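Long-range contacts in antistasin (Haementeria officinalis, PDB 1SKZ), which inhibits the serine protease blood coagulation factor Xa and binds heparin: residues A[33-38]-A[49-54]; A[40-45]-A[53-58]; A[88-93]-A[104-109]. All blocks are in the same frame, centred on the assembly; numbering follows the deposited sequence.

Interaction 1 (A[33-38]-A[49-54]); sequences CRVHCP and EFCKCR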
ATOM      1  N   CYS A  33      -2.124   2.490 -11.050  1.00 26.67           N
ATOM      2  CA  CYS A  33      -3.441   2.080 -11.501  1.00 20.61           C
ATOM      3  C   CYS A  33      -4.363   3.288 -11.584  1.00 21.51           C
ATOM      4  O   CYS A  33      -4.033   4.392 -11.099  1.00 20.96           O
ATOM      5  CB  CYS A  33      -4.037   1.071 -10.532  1.00 19.34           C
ATOM      6  SG  CYS A  33      -4.661   1.829  -8.987  1.00 17.06           S
ATOM      7  N   ARG A  34      -5.583   3.002 -12.033  1.00 21.82           N
ATOM      8  CA  ARG A  34      -6.651   3.979 -12.180  1.00 24.67           C
ATOM      9  C   ARG A  34      -7.930   3.476 -11.508  1.00 21.05           C
ATOM     10  O   ARG A  34      -9.033   3.851 -11.905  1.00 22.55           O
ATOM     11  CB  ARG A  34      -6.940   4.228 -13.674  1.00 28.95           C
ATOM     12  CG  ARG A  34      -5.798   4.878 -14.444  1.00 33.72           C
ATOM     13  CD  ARG A  34      -6.204   5.063 -15.891  1.00 39.65           C
ATOM     14  NE  ARG A  34      -5.060   5.122 -16.805  1.00 45.62           N
ATOM     15  CZ  ARG A  34      -5.150   5.414 -18.103  1.00 47.38           C
ATOM     16  NH1 ARG A  34      -6.320   5.773 -18.632  1.00 48.89           N
ATOM     17  NH2 ARG A  34      -4.061   5.404 -18.858  1.00 49.06           N
ATOM     18  N   VAL A  35      -7.774   2.662 -10.474  1.00 17.26           N
ATOM     19  CA  VAL A  35      -8.897   2.248  -9.639  1.00 15.06           C
ATOM     20  C   VAL A  35      -9.598   3.472  -9.008  1.00 14.39           C
ATOM     21  O   VAL A  35      -8.926   4.403  -8.539  1.00 12.43           O
ATOM     22  CB  VAL A  35      -8.400   1.266  -8.523  1.00 13.70           C
ATOM     23  CG1 VAL A  35      -9.489   0.972  -7.497  1.00 12.97           C
ATOM     24  CG2 VAL A  35      -7.941  -0.037  -9.178  1.00 14.49           C
ATOM     25  N   HIS A  36     -10.935   3.498  -9.106  1.00 14.60           N
ATOM     26  CA  HIS A  36     -11.787   4.292  -8.201  1.00 15.00           C
ATOM     27  C   HIS A  36     -11.887   3.786  -6.743  1.00 14.81           C
ATOM     28  O   HIS A  36     -12.483   2.752  -6.448  1.00 14.88           O
ATOM     29  CB  HIS A  36     -13.207   4.408  -8.774  1.00 16.63           C
ATOM     30  CG  HIS A  36     -14.079   5.364  -8.017  1.00 15.97           C
ATOM     31  ND1 HIS A  36     -13.841   6.725  -7.997  1.00 15.64           N
ATOM     32  CD2 HIS A  36     -15.062   5.147  -7.110  1.00 15.44           C
ATOM     33  CE1 HIS A  36     -14.634   7.299  -7.108  1.00 15.25           C
ATOM     34  NE2 HIS A  36     -15.377   6.367  -6.552  1.00 15.29           N
ATOM     35  N   CYS A  37     -11.331   4.551  -5.819  1.00 14.58           N
ATOM     36  CA  CYS A  37     -11.442   4.258  -4.396  1.00 14.50           C
ATOM     37  C   CYS A  37     -12.287   5.339  -3.709  1.00 17.03           C
ATOM     38  O   CYS A  37     -11.870   6.504  -3.615  1.00 15.74           O
ATOM     39  CB  CYS A  37     -10.068   4.233  -3.773  1.00 12.51           C
ATOM     40  SG  CYS A  37      -9.009   2.857  -4.347  1.00 13.99           S
ATOM     41  N   PRO A  38     -13.511   4.976  -3.282  1.00 18.23           N
ATOM     42  CA  PRO A  38     -14.447   5.886  -2.605  1.00 17.76           C
ATOM     43  C   PRO A  38     -13.854   6.664  -1.450  1.00 18.19           C
ATOM     44  O   PRO A  38     -14.221   7.809  -1.246  1.00 22.51           O
ATOM     45  CB  PRO A  38     -15.570   4.968  -2.122  1.00 19.43           C
ATOM     46  CG  PRO A  38     -15.460   3.729  -2.910  1.00 19.00           C
ATOM     47  CD  PRO A  38     -14.047   3.602  -3.393  1.00 18.52           C
ATOM     48  N   GLU A  49       1.030   6.986  -1.557  1.00 13.79           N
ATOM     49  CA  GLU A  49      -0.139   6.227  -2.041  1.00 15.10           C
ATOM     50  C   GLU A  49       0.239   4.975  -2.844  1.00 14.92           C
ATOM     51  O   GLU A  49       1.239   4.957  -3.587  1.00 14.53           O
ATOM     52  CB  GLU A  49      -1.054   7.122  -2.905  1.00 14.67           C
ATOM     53  CG  GLU A  49      -1.906   8.058  -2.074  1.00 16.08           C
ATOM     54  CD  GLU A  49      -2.863   8.908  -2.883  1.00 17.92           C
ATOM     55  OE1 GLU A  49      -2.580   9.131  -4.060  1.00 19.63           O
ATOM     56  OE2 GLU A  49      -3.897   9.366  -2.329  1.00 19.12           O
ATOM     57  N   PHE A  50      -0.565   3.936  -2.688  1.00 12.54           N
ATOM     58  CA  PHE A  50      -0.423   2.764  -3.510  1.00 14.35           C
ATOM     59  C   PHE A  50      -1.818   2.307  -3.837  1.00 15.18           C
ATOM     60  O   PHE A  50      -2.780   2.739  -3.175  1.00 11.72           O
ATOM     61  CB  PHE A  50       0.368   1.687  -2.768  1.00 17.76           C
ATOM     62  CG  PHE A  50       1.780   2.070  -2.547  1.00 22.78           C
ATOM     63  CD1 PHE A  50       2.638   2.234  -3.643  1.00 26.21           C
ATOM     64  CD2 PHE A  50       2.209   2.490  -1.277  1.00 23.63           C
ATOM     65  CE1 PHE A  50       3.903   2.834  -3.487  1.00 27.41           C
ATOM     66  CE2 PHE A  50       3.461   3.076  -1.095  1.00 24.61           C
ATOM     67  CZ  PHE A  50       4.316   3.255  -2.197  1.00 28.09           C
ATOM     68  N   CYS A  51      -1.918   1.399  -4.822  1.00 13.40           N
ATOM     69  CA  CYS A  51      -3.215   1.020  -5.391  1.00 13.34           C
ATOM     70  C   CYS A  51      -3.964  -0.014  -4.549  1.00 14.42           C
ATOM     71  O   CYS A  51      -4.192  -1.158  -4.978  1.00 13.79           O
ATOM     72  CB  CYS A  51      -3.046   0.490  -6.828  1.00 14.21           C
ATOM     73  SG  CYS A  51      -4.647   0.287  -7.653  1.00 16.40           S
ATOM     74  N   LYS A  52      -4.411   0.411  -3.377  1.00 13.71           N
ATOM     75  CA  LYS A  52      -5.330  -0.365  -2.551  1.00 12.84           C
ATOM     76  C   LYS A  52      -6.259   0.697  -1.947  1.00 13.87           C
ATOM     77  O   LYS A  52      -5.762   1.690  -1.392  1.00 13.96           O
ATOM     78  CB  LYS A  52      -4.549  -1.073  -1.415  1.00 12.94           C
ATOM     79  CG  LYS A  52      -5.425  -1.976  -0.501  1.00 15.06           C
ATOM     80  CD  LYS A  52      -4.604  -2.802   0.511  1.00 16.91           C
ATOM     81  CE  LYS A  52      -5.316  -4.116   0.844  1.00 19.43           C
ATOM     82  NZ  LYS A  52      -5.035  -5.141  -0.301  1.00 21.14           N
ATOM     83  N   CYS A  53      -7.569   0.451  -1.942  1.00 11.83           N
ATOM     84  CA  CYS A  53      -8.522   1.399  -1.347  1.00 12.55           C
ATOM     85  C   CYS A  53      -8.569   1.376   0.187  1.00 13.25           C
ATOM     86  O   CYS A  53      -8.412   0.323   0.813  1.00 12.41           O
ATOM     87  CB  CYS A  53      -9.912   1.150  -1.901  1.00 10.64           C
ATOM     88  SG  CYS A  53     -10.007   1.194  -3.716  1.00 13.32           S
ATOM     89  N   ARG A  54      -8.599   2.572   0.780  1.00 13.79           N
ATOM     90  CA  ARG A  54      -8.861   2.759   2.206  1.00 15.23           C
ATOM     91  C   ARG A  54     -10.207   2.166   2.564  1.00 16.78           C
ATOM     92  O   ARG A  54     -11.189   2.353   1.839  1.00 14.95           O
ATOM     93  CB  ARG A  54      -8.940   4.257   2.535  1.00 18.10           C
ATOM     94  CG  ARG A  54      -7.624   4.953   2.704  1.00 21.74           C
ATOM     95  CD  ARG A  54      -7.867   6.341   3.238  1.00 25.39           C
ATOM     96  NE  ARG A  54      -6.743   7.164   2.840  1.00 31.28           N
ATOM     97  CZ  ARG A  54      -5.672   7.355   3.605  1.00 33.18           C
ATOM     98  NH1 ARG A  54      -5.761   7.086   4.911  1.00 32.71           N
ATOM     99  NH2 ARG A  54      -4.592   7.972   3.110  1.00 31.86           N
TER

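Interaction 2 (A[40-45]-A[53-58]); sequences GFQRSR and CRLEPM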
ATOM      1  N   GLY A  40     -10.402   7.063  -1.229  1.00 12.86           N
ATOM      2  CA  GLY A  40      -8.998   7.254  -1.560  1.00 13.30           C
ATOM      3  C   GLY A  40      -8.089   6.028  -1.400  1.00 10.59           C
ATOM      4  O   GLY A  40      -8.479   4.991  -0.907  1.00 10.63           O
ATOM      5  N   PHE A  41      -6.836   6.206  -1.775  1.00 11.84           N
ATOM      6  CA  PHE A  41      -5.798   5.184  -1.707  1.00 13.31           C
ATOM      7  C   PHE A  41      -5.137   5.143  -0.352  1.00 12.95           C
ATOM      8  O   PHE A  41      -4.991   6.155   0.305  1.00 12.96           O
ATOM      9  CB  PHE A  41      -4.718   5.471  -2.760  1.00 12.68           C
ATOM     10  CG  PHE A  41      -5.189   5.298  -4.179  1.00 14.39           C
ATOM     11  CD1 PHE A  41      -5.617   4.045  -4.647  1.00 12.93           C
ATOM     12  CD2 PHE A  41      -5.215   6.383  -5.058  1.00 15.95           C
ATOM     13  CE1 PHE A  41      -6.063   3.865  -5.938  1.00 11.03           C
ATOM     14  CE2 PHE A  41      -5.672   6.203  -6.383  1.00 15.99           C
ATOM     15  CZ  PHE A  41      -6.100   4.912  -6.814  1.00 13.57           C
ATOM     16  N   GLN A  42      -4.784   3.944   0.085  1.00 13.09           N
ATOM     17  CA  GLN A  42      -3.946   3.741   1.255  1.00 13.59           C
ATOM     18  C   GLN A  42      -2.572   4.312   1.030  1.00 12.22           C
ATOM     19  O   GLN A  42      -2.153   4.516  -0.105  1.00 12.94           O
ATOM     20  CB  GLN A  42      -3.849   2.244   1.590  1.00 14.79           C
ATOM     21  CG  GLN A  42      -5.221   1.712   1.921  1.00 19.00           C
ATOM     22  CD  GLN A  42      -5.198   0.399   2.659  1.00 24.63           C
ATOM     23  OE1 GLN A  42      -4.278   0.113   3.443  1.00 26.84           O
ATOM     24  NE2 GLN A  42      -6.209  -0.436   2.393  1.00 23.98           N
ATOM     25  N   ARG A  43      -1.896   4.648   2.109  1.00 11.62           N
ATOM     26  CA  ARG A  43      -0.532   5.119   1.983  1.00 14.48           C
ATOM     27  C   ARG A  43       0.378   4.224   2.797  1.00 14.34           C
ATOM     28  O   ARG A  43      -0.032   3.672   3.822  1.00 15.27           O
ATOM     29  CB  ARG A  43      -0.415   6.585   2.457  1.00 16.49           C
ATOM     30  CG  ARG A  43      -1.149   7.575   1.531  1.00 20.69           C
ATOM     31  CD  ARG A  43      -0.725   8.992   1.794  1.00 23.79           C
ATOM     32  NE  ARG A  43      -1.457   9.973   0.991  1.00 24.13           N
ATOM     33  CZ  ARG A  43      -0.908  10.696   0.024  1.00 24.42           C
ATOM     34  NH1 ARG A  43       0.392  10.599  -0.244  1.00 23.83           N
ATOM     35  NH2 ARG A  43      -1.676  11.505  -0.675  1.00 25.86           N
ATOM     36  N   SER A  44       1.632   4.106   2.368  1.00 13.41           N
ATOM     37  CA  SER A  44       2.681   3.626   3.261  1.00 12.34           C
ATOM     38  C   SER A  44       2.850   4.575   4.448  1.00 12.66           C
ATOM     39  O   SER A  44       2.415   5.742   4.417  1.00 10.20           O
ATOM     40  CB  SER A  44       4.012   3.489   2.506  1.00 13.43           C
ATOM     41  OG  SER A  44       4.434   4.746   2.021  1.00 13.37           O
ATOM     42  N   ARG A  45       3.404   4.045   5.532  1.00 12.72           N
ATOM     43  CA  ARG A  45       3.597   4.846   6.749  1.00 13.56           C
ATOM     44  C   ARG A  45       4.600   5.988   6.497  1.00 14.06           C
ATOM     45  O   ARG A  45       4.703   6.908   7.322  1.00 13.84           O
ATOM     46  CB  ARG A  45       4.100   3.985   7.902  1.00 10.94           C
ATOM     47  CG  ARG A  45       5.427   3.278   7.643  1.00  9.53           C
ATOM     48  CD  ARG A  45       6.024   2.880   8.958  1.00 10.70           C
ATOM     49  NE  ARG A  45       5.435   1.656   9.503  1.00 10.86           N
ATOM     50  CZ  ARG A  45       5.513   1.290  10.775  1.00 10.09           C
ATOM     51  NH1 ARG A  45       6.628   1.567  11.435  1.00 12.36           N
ATOM     52  NH2 ARG A  45       4.817   0.230  11.194  1.00  9.78           N
ATOM     53  N   CYS A  53      -7.569   0.451  -1.942  1.00 11.83           N
ATOM     54  CA  CYS A  53      -8.522   1.399  -1.347  1.00 12.55           C
ATOM     55  C   CYS A  53      -8.569   1.376   0.187  1.00 13.25           C
ATOM     56  O   CYS A  53      -8.412   0.323   0.813  1.00 12.41           O
ATOM     57  CB  CYS A  53      -9.912   1.150  -1.901  1.00 10.64           C
ATOM     58  SG  CYS A  53     -10.007   1.194  -3.716  1.00 13.32           S
ATOM     59  N   ARG A  54      -8.599   2.572   0.780  1.00 13.79           N
ATOM     60  CA  ARG A  54      -8.861   2.759   2.206  1.00 15.23           C
ATOM     61  C   ARG A  54     -10.207   2.166   2.564  1.00 16.78           C
ATOM     62  O   ARG A  54     -11.189   2.353   1.839  1.00 14.95           O
ATOM     63  CB  ARG A  54      -8.940   4.257   2.535  1.00 18.10           C
ATOM     64  CG  ARG A  54      -7.624   4.953   2.704  1.00 21.74           C
ATOM     65  CD  ARG A  54      -7.867   6.341   3.238  1.00 25.39           C
ATOM     66  NE  ARG A  54      -6.743   7.164   2.840  1.00 31.28           N
ATOM     67  CZ  ARG A  54      -5.672   7.355   3.605  1.00 33.18           C
ATOM     68  NH1 ARG A  54      -5.761   7.086   4.911  1.00 32.71           N
ATOM     69  NH2 ARG A  54      -4.592   7.972   3.110  1.00 31.86           N
ATOM     70  N   LEU A  55     -10.306   1.632   3.770  1.00 19.19           N
ATOM     71  CA  LEU A  55     -11.583   1.113   4.220  1.00 24.11           C
ATOM     72  C   LEU A  55     -12.477   2.206   4.839  1.00 25.48           C
ATOM     73  O   LEU A  55     -13.680   2.171   4.665  1.00 27.88           O
ATOM     74  CB  LEU A  55     -11.358  -0.076   5.182  1.00 27.25           C
ATOM     75  CG  LEU A  55     -10.634  -1.373   4.706  1.00 28.69           C
ATOM     76  CD1 LEU A  55     -11.143  -1.844   3.368  1.00 29.56           C
ATOM     77  CD2 LEU A  55      -9.132  -1.118   4.588  1.00 32.51           C
ATOM     78  N   GLU A  56     -11.884   3.287   5.335  1.00 27.69           N
ATOM     79  CA  GLU A  56     -12.643   4.404   5.909  1.00 30.56           C
ATOM     80  C   GLU A  56     -11.978   5.727   5.503  1.00 30.85           C
ATOM     81  O   GLU A  56     -10.865   5.718   4.979  1.00 32.23           O
ATOM     82  CB  GLU A  56     -12.676   4.301   7.432  1.00 34.21           C
ATOM     83  CG  GLU A  56     -13.073   2.921   7.990  1.00 38.71           C
ATOM     84  CD  GLU A  56     -14.579   2.652   7.958  1.00 41.70           C
ATOM     85  OE1 GLU A  56     -15.340   3.456   8.534  1.00 43.90           O
ATOM     86  OE2 GLU A  56     -15.002   1.587   7.436  1.00 44.28           O
ATOM     87  N   PRO A  57     -12.691   6.869   5.618  1.00 31.25           N
ATOM     88  CA  PRO A  57     -12.038   8.124   5.181  1.00 30.96           C
ATOM     89  C   PRO A  57     -10.884   8.610   6.099  1.00 29.88           C
ATOM     90  O   PRO A  57     -10.776   8.182   7.254  1.00 30.95           O
ATOM     91  CB  PRO A  57     -13.204   9.137   5.107  1.00 30.10           C
ATOM     92  CG  PRO A  57     -14.307   8.562   5.964  1.00 28.70           C
ATOM     93  CD  PRO A  57     -14.135   7.052   5.886  1.00 30.69           C
ATOM     94  N   MET A  58      -9.915   9.302   5.510  1.00 29.13           N
ATOM     95  CA  MET A  58      -8.900  10.010   6.280  1.00 29.89           C
ATOM     96  C   MET A  58      -9.561  11.272   6.808  1.00 30.10           C
ATOM     97  O   MET A  58     -10.433  11.834   6.132  1.00 31.11           O
ATOM     98  CB  MET A  58      -7.706  10.403   5.397  1.00 31.32           C
ATOM     99  CG  MET A  58      -6.481  10.886   6.161  1.00 32.04           C
ATOM    100  SD  MET A  58      -5.301  11.563   5.006  1.00 36.67           S
ATOM    101  CE  MET A  58      -4.182  12.666   6.092  1.00 34.70           C
TER
HETATM  102  O   HOH W   1      -4.655   8.689   0.247  1.00 25.03           O

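Interaction 3 (A[88-93]-A[104-109]); sequences CRKTCP and EYCECR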
ATOM      1  N   CYS A  88      15.218  13.480  20.981  1.00 23.77           N
ATOM      2  CA  CYS A  88      16.061  12.553  20.274  1.00 23.39           C
ATOM      3  C   CYS A  88      17.266  13.342  19.794  1.00 24.68           C
ATOM      4  O   CYS A  88      17.113  14.335  19.076  1.00 24.89           O
ATOM      5  CB  CYS A  88      15.306  11.981  19.067  1.00 23.65           C
ATOM      6  SG  CYS A  88      16.222  10.649  18.255  1.00 23.92           S
ATOM      7  N   ARG A  89      18.460  12.884  20.157  1.00 25.91           N
ATOM      8  CA  ARG A  89      19.684  13.533  19.723  1.00 26.48           C
ATOM      9  C   ARG A  89      20.567  12.615  18.884  1.00 27.86           C
ATOM     10  O   ARG A  89      21.760  12.910  18.654  1.00 27.70           O
ATOM     11  CB  ARG A  89      20.432  14.079  20.943  1.00 26.69           C
ATOM     12  CG  ARG A  89      19.678  15.227  21.645  1.00 26.93           C
ATOM     13  CD  ARG A  89      19.267  16.340  20.665  1.00 27.01           C
ATOM     14  NE  ARG A  89      18.521  17.424  21.320  1.00 27.90           N
ATOM     15  CZ  ARG A  89      17.202  17.595  21.242  1.00 29.28           C
ATOM     16  NH1 ARG A  89      16.477  16.759  20.500  1.00 26.10           N
ATOM     17  NH2 ARG A  89      16.616  18.639  21.855  1.00 28.70           N
ATOM     18  N   LYS A  90      19.925  11.648  18.226  1.00 27.34           N
ATOM     19  CA  LYS A  90      20.638  10.789  17.269  1.00 27.92           C
ATOM     20  C   LYS A  90      20.909  11.439  15.940  1.00 28.28           C
ATOM     21  O   LYS A  90      20.050  12.095  15.348  1.00 28.23           O
ATOM     22  CB  LYS A  90      19.887   9.480  16.998  1.00 27.99           C
ATOM     23  CG  LYS A  90      19.711   8.624  18.242  1.00 28.49           C
ATOM     24  CD  LYS A  90      18.952   7.359  17.974  1.00 29.09           C
ATOM     25  CE  LYS A  90      18.958   6.594  19.255  1.00 31.39           C
ATOM     26  NZ  LYS A  90      18.265   5.322  19.112  1.00 35.71           N
ATOM     27  N   THR A  91      22.057  11.068  15.394  1.00 30.03           N
ATOM     28  CA  THR A  91      22.395  11.379  14.026  1.00 31.81           C
ATOM     29  C   THR A  91      22.246  10.080  13.220  1.00 33.24           C
ATOM     30  O   THR A  91      22.643   8.984  13.648  1.00 32.64           O
ATOM     31  CB  THR A  91      23.856  11.941  13.950  1.00 33.33           C
ATOM     32  OG1 THR A  91      23.951  13.117  14.781  1.00 34.68           O
ATOM     33  CG2 THR A  91      24.246  12.293  12.499  1.00 32.61           C
ATOM     34  N   CYS A  92      21.542  10.199  12.112  1.00 35.96           N
ATOM     35  CA  CYS A  92      21.216   9.060  11.282  1.00 37.51           C
ATOM     36  C   CYS A  92      21.479   9.553   9.855  1.00 40.78           C
ATOM     37  O   CYS A  92      21.227  10.719   9.564  1.00 40.92           O
ATOM     38  CB  CYS A  92      19.731   8.698  11.479  1.00 34.47           C
ATOM     39  SG  CYS A  92      19.165   8.463  13.214  1.00 29.23           S
ATOM     40  N   PRO A  93      22.098   8.712   8.986  1.00 44.32           N
ATOM     41  CA  PRO A  93      22.117   8.924   7.525  1.00 45.20           C
ATOM     42  C   PRO A  93      20.737   8.816   6.869  1.00 47.18           C
ATOM     43  O   PRO A  93      20.354   9.670   6.060  1.00 48.43           O
ATOM     44  CB  PRO A  93      23.032   7.817   7.031  1.00 45.30           C
ATOM     45  CG  PRO A  93      22.800   6.687   8.025  1.00 45.41           C
ATOM     46  CD  PRO A  93      22.742   7.433   9.349  1.00 45.07           C
ATOM     47  N   GLU A 104       7.642  10.301  13.578  1.00 14.78           N
ATOM     48  CA  GLU A 104       9.044   9.990  13.887  1.00 16.16           C
ATOM     49  C   GLU A 104       9.241   9.620  15.328  1.00 15.51           C
ATOM     50  O   GLU A 104       8.566  10.163  16.230  1.00 14.38           O
ATOM     51  CB  GLU A 104       9.973  11.162  13.544  1.00 16.33           C
ATOM     52  CG  GLU A 104      10.008  11.442  12.064  1.00 18.93           C
ATOM     53  CD  GLU A 104      11.065  12.451  11.694  1.00 23.01           C
ATOM     54  OE1 GLU A 104      11.183  13.458  12.425  1.00 20.90           O
ATOM     55  OE2 GLU A 104      11.762  12.227  10.674  1.00 24.00           O
ATOM     56  N   TYR A 105      10.134   8.660  15.546  1.00 15.56           N
ATOM     57  CA  TYR A 105      10.590   8.367  16.891  1.00 14.93           C
ATOM     58  C   TYR A 105      12.068   8.066  16.863  1.00 13.77           C
ATOM     59  O   TYR A 105      12.693   8.123  15.810  1.00 12.32           O
ATOM     60  CB  TYR A 105       9.777   7.215  17.520  1.00 15.81           C
ATOM     61  CG  TYR A 105       9.869   5.864  16.795  1.00 15.86           C
ATOM     62  CD1 TYR A 105       9.115   5.618  15.651  1.00 15.14           C
ATOM     63  CD2 TYR A 105      10.671   4.829  17.300  1.00 15.12           C
ATOM     64  CE1 TYR A 105       9.153   4.378  15.018  1.00 15.97           C
ATOM     65  CE2 TYR A 105      10.711   3.610  16.678  1.00 15.93           C
ATOM     66  CZ  TYR A 105       9.950   3.388  15.545  1.00 16.53           C
ATOM     67  OH  TYR A 105       9.980   2.150  14.949  1.00 17.71           O
ATOM     68  N   CYS A 106      12.647   7.992  18.056  1.00 16.21           N
ATOM     69  CA  CYS A 106      14.098   8.052  18.212  1.00 18.39           C
ATOM     70  C   CYS A 106      14.829   6.734  17.940  1.00 20.93           C
ATOM     71  O   CYS A 106      15.436   6.139  18.844  1.00 21.10           O
ATOM     72  CB  CYS A 106      14.418   8.579  19.602  1.00 18.98           C
ATOM     73  SG  CYS A 106      16.086   9.244  19.729  1.00 21.21           S
ATOM     74  N   GLU A 107      14.798   6.331  16.668  1.00 21.73           N
ATOM     75  CA  GLU A 107      15.537   5.184  16.132  1.00 24.52           C
ATOM     76  C   GLU A 107      15.889   5.477  14.673  1.00 24.36           C
ATOM     77  O   GLU A 107      15.122   6.109  13.949  1.00 23.62           O
ATOM     78  CB  GLU A 107      14.723   3.884  16.214  1.00 22.49           C
ATOM     79  CG  GLU A 107      14.747   3.253  17.579  1.00 24.89           C
ATOM     80  CD  GLU A 107      13.810   2.058  17.697  1.00 27.88           C
ATOM     81  OE1 GLU A 107      13.819   1.220  16.760  1.00 29.38           O
ATOM     82  OE2 GLU A 107      13.097   1.911  18.740  1.00 28.69           O
ATOM     83  N   CYS A 108      17.137   5.197  14.306  1.00 27.54           N
ATOM     84  CA  CYS A 108      17.586   5.462  12.949  1.00 29.94           C
ATOM     85  C   CYS A 108      16.978   4.445  12.019  1.00 31.26           C
ATOM     86  O   CYS A 108      16.911   3.250  12.356  1.00 32.69           O
ATOM     87  CB  CYS A 108      19.108   5.392  12.850  1.00 29.02           C
ATOM     88  SG  CYS A 108      19.954   6.685  13.806  1.00 30.49           S
ATOM     89  N   ARG A 109      16.591   4.915  10.836  1.00 32.30           N
ATOM     90  CA  ARG A 109      16.125   4.024   9.787  1.00 35.00           C
ATOM     91  C   ARG A 109      17.273   3.128   9.411  1.00 38.01           C
ATOM     92  O   ARG A 109      18.373   3.611   9.108  1.00 38.44           O
ATOM     93  CB  ARG A 109      15.682   4.812   8.547  1.00 34.11           C
ATOM     94  CG  ARG A 109      14.286   5.367   8.616  1.00 32.47           C
ATOM     95  CD  ARG A 109      13.914   6.067   7.343  1.00 31.24           C
ATOM     96  NE  ARG A 109      13.303   5.170   6.370  1.00 31.15           N
ATOM     97  CZ  ARG A 109      12.674   5.585   5.269  1.00 32.79           C
ATOM     98  NH1 ARG A 109      12.545   6.891   5.030  1.00 33.27           N
ATOM     99  NH2 ARG A 109      12.122   4.701   4.432  1.00 32.57           N
TER
HETATM  100  O   HOH W   2      18.870   3.905  16.482  1.00 16.03           O

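Interaction 1 (A[33-38]-A[49-54])
Cys33 is joined to Cys51 by the first of two disulfides that strap the reactive-site loop of the first antistasin-like domain to segment 49-54. The bridge is 2.0 Å long between Cys33 SG and Cys51 SG and twists in the right-handed sense, with an S-S torsion of 95°. It ends on a sharp corner of the partner, since Cys51 is the centre of an inverse gamma turn.

Next along the loop come Arg34 and Val35, the residues on either side of the reactive bond. Arg34 starts away from segment 49-54 and takes no hold on it, consistent with a side chain presented to a protease. Val35 faces the other way and fits between the two disulfides. Its CG2 lies 3.6 Å from Cys51 SG, while CG1, anti to the backbone N (chi1 171°), reaches out to 3.8 Å from Cys53 SG. One methyl thus packs against each cross-link. His36 contributes mainly its backbone, with O 4.0 Å from Cys53 SG, while its side chain sets off away from segment 49-54.

The second strap, Cys37 to Cys53, has the opposite hand, with a torsion of -69°. The two disulfides do the joining and Val35 packs between them, for the backbones exchange no hydrogen bonds. Outside the contact, Lys52 NZ bonds to Arg43 O of the second subunit, and Phe50 stacks on Phe50 of that subunit. The corner itself is closed by Lys52 N, which donates to Phe50 O at 2.8 Å.

Interaction 2 (A[40-45]-A[53-58])
Gln42 reaches across to Cys53 with its amide, NE2 donating to Cys53 O at 2.8 Å in a nearly straight bond (171°). The carbonyl oxygen lies almost in the amide plane, but the donor approaches from above the plane of the carbonyl. Beyond CG the chain is extended (chi2 -162°), which carries NE2 out to its acceptor and lays it 3.7 Å from Leu55 CD2. A leucine here would probably leave Cys53 O without its amide donor, the hydrocarbon end offering nothing to replace it.

The second direct bond is main-chain: Arg54 N gives its hydrogen to Gly40 O at 3.0 Å. Phe41 O is served by a water, which donates to it at 2.6 Å and accepts from Arg54 NH2 at 3.0 Å, lying at the edge of the guanidinium and in its plane. Met58 CB lies 3.8 Å above one face of that guanidinium, toward its rim. Arg43 and Arg54 cross at a slant, with NE of Arg43 4.3 Å from NH2 of Arg54; like charges so close probably repel mildly. The Arg43 end is held elsewhere, NH1 bonding to Gly47 O and Cys19 O.

Phe41 and Cys53 form an antiparallel, non-hydrogen-bonded pair, and Gln42 also bonds through its backbone to Phe50 and Lys52. Strand 41-43 thus pairs with strand 49-50 and the chain just after it, an antiparallel arrangement of the small, disulfide-rich antistasin-like domain.

Interaction 3 (A[88-93]-A[104-109])
Lys90 lies across the Cys106 end of a disulfide, its methylene chain running past the sulfur with CD 3.9 Å from Cys106 SG. Beyond CG the chain is fully extended, and this carries the ammonium past the sulfur to Cys106 O, where NZ donates at 3.0 Å. The donor sits above the carbonyl plane, 39° out of it, and so does not use a lone pair. The same nitrogen holds a water at 3.0 Å from NZ, and that water accepts in turn from Cys108 N at 3.1 Å. Lys90 therefore holds segment 104-109 twice, directly at Cys106 and through the water at Cys108. Glu107, although near, is turned to a salt bridge with Lys97, a residue of a predicted heparin site.

Arg89 and Lys90 flank the reactive bond of the second antistasin-like domain, and the loop that bears it is clamped by two disulfides. Cys88 bonds to Cys106, the centre of an inverse gamma turn, with an S-S torsion of 78°. Four residues on, Cys92 closes the other clamp onto Cys108 at 2.0 Å between the two SG atoms, with a torsion of -68° and hence the opposite hand. Between the clamps, Thr91 brings its backbone O to 3.5 Å from Cys108 SG.

Arg89 turns away from segment 104-109 and curls back on its own loop. NH1 donates to Cys88 O at 2.9 Å, with the oxygen in the guanidinium plane but the donor well above the carbonyl plane. At the far end, Arg109 pairs with Tyr46 in a cation-pi contact, while Glu107 and Tyr105 bond through their backbones to Lys97 of strand 96-98.

Interactions 1 and 2 belong together: their centres are 8 Å apart, they share Cys53 and Arg54, and strand 41-43, which carries interaction 2, hydrogen-bonds to strand 49-50 beside it. Segment 49-54 has a part in both: it carries the disulfides to the reactive-site loop of the first domain and, through its backbone, pairs with strand 41-43. Interaction 3 comes later in the chain, on the opposite side of its centre, its own centre about 32 Å from that of interaction 1 and about 27 Å from that of interaction 2, and touches neither. It clamps the loop of the second antistasin-like domain with the corresponding pair of disulfides, so the two reactive bonds sit on separate, similarly braced loops.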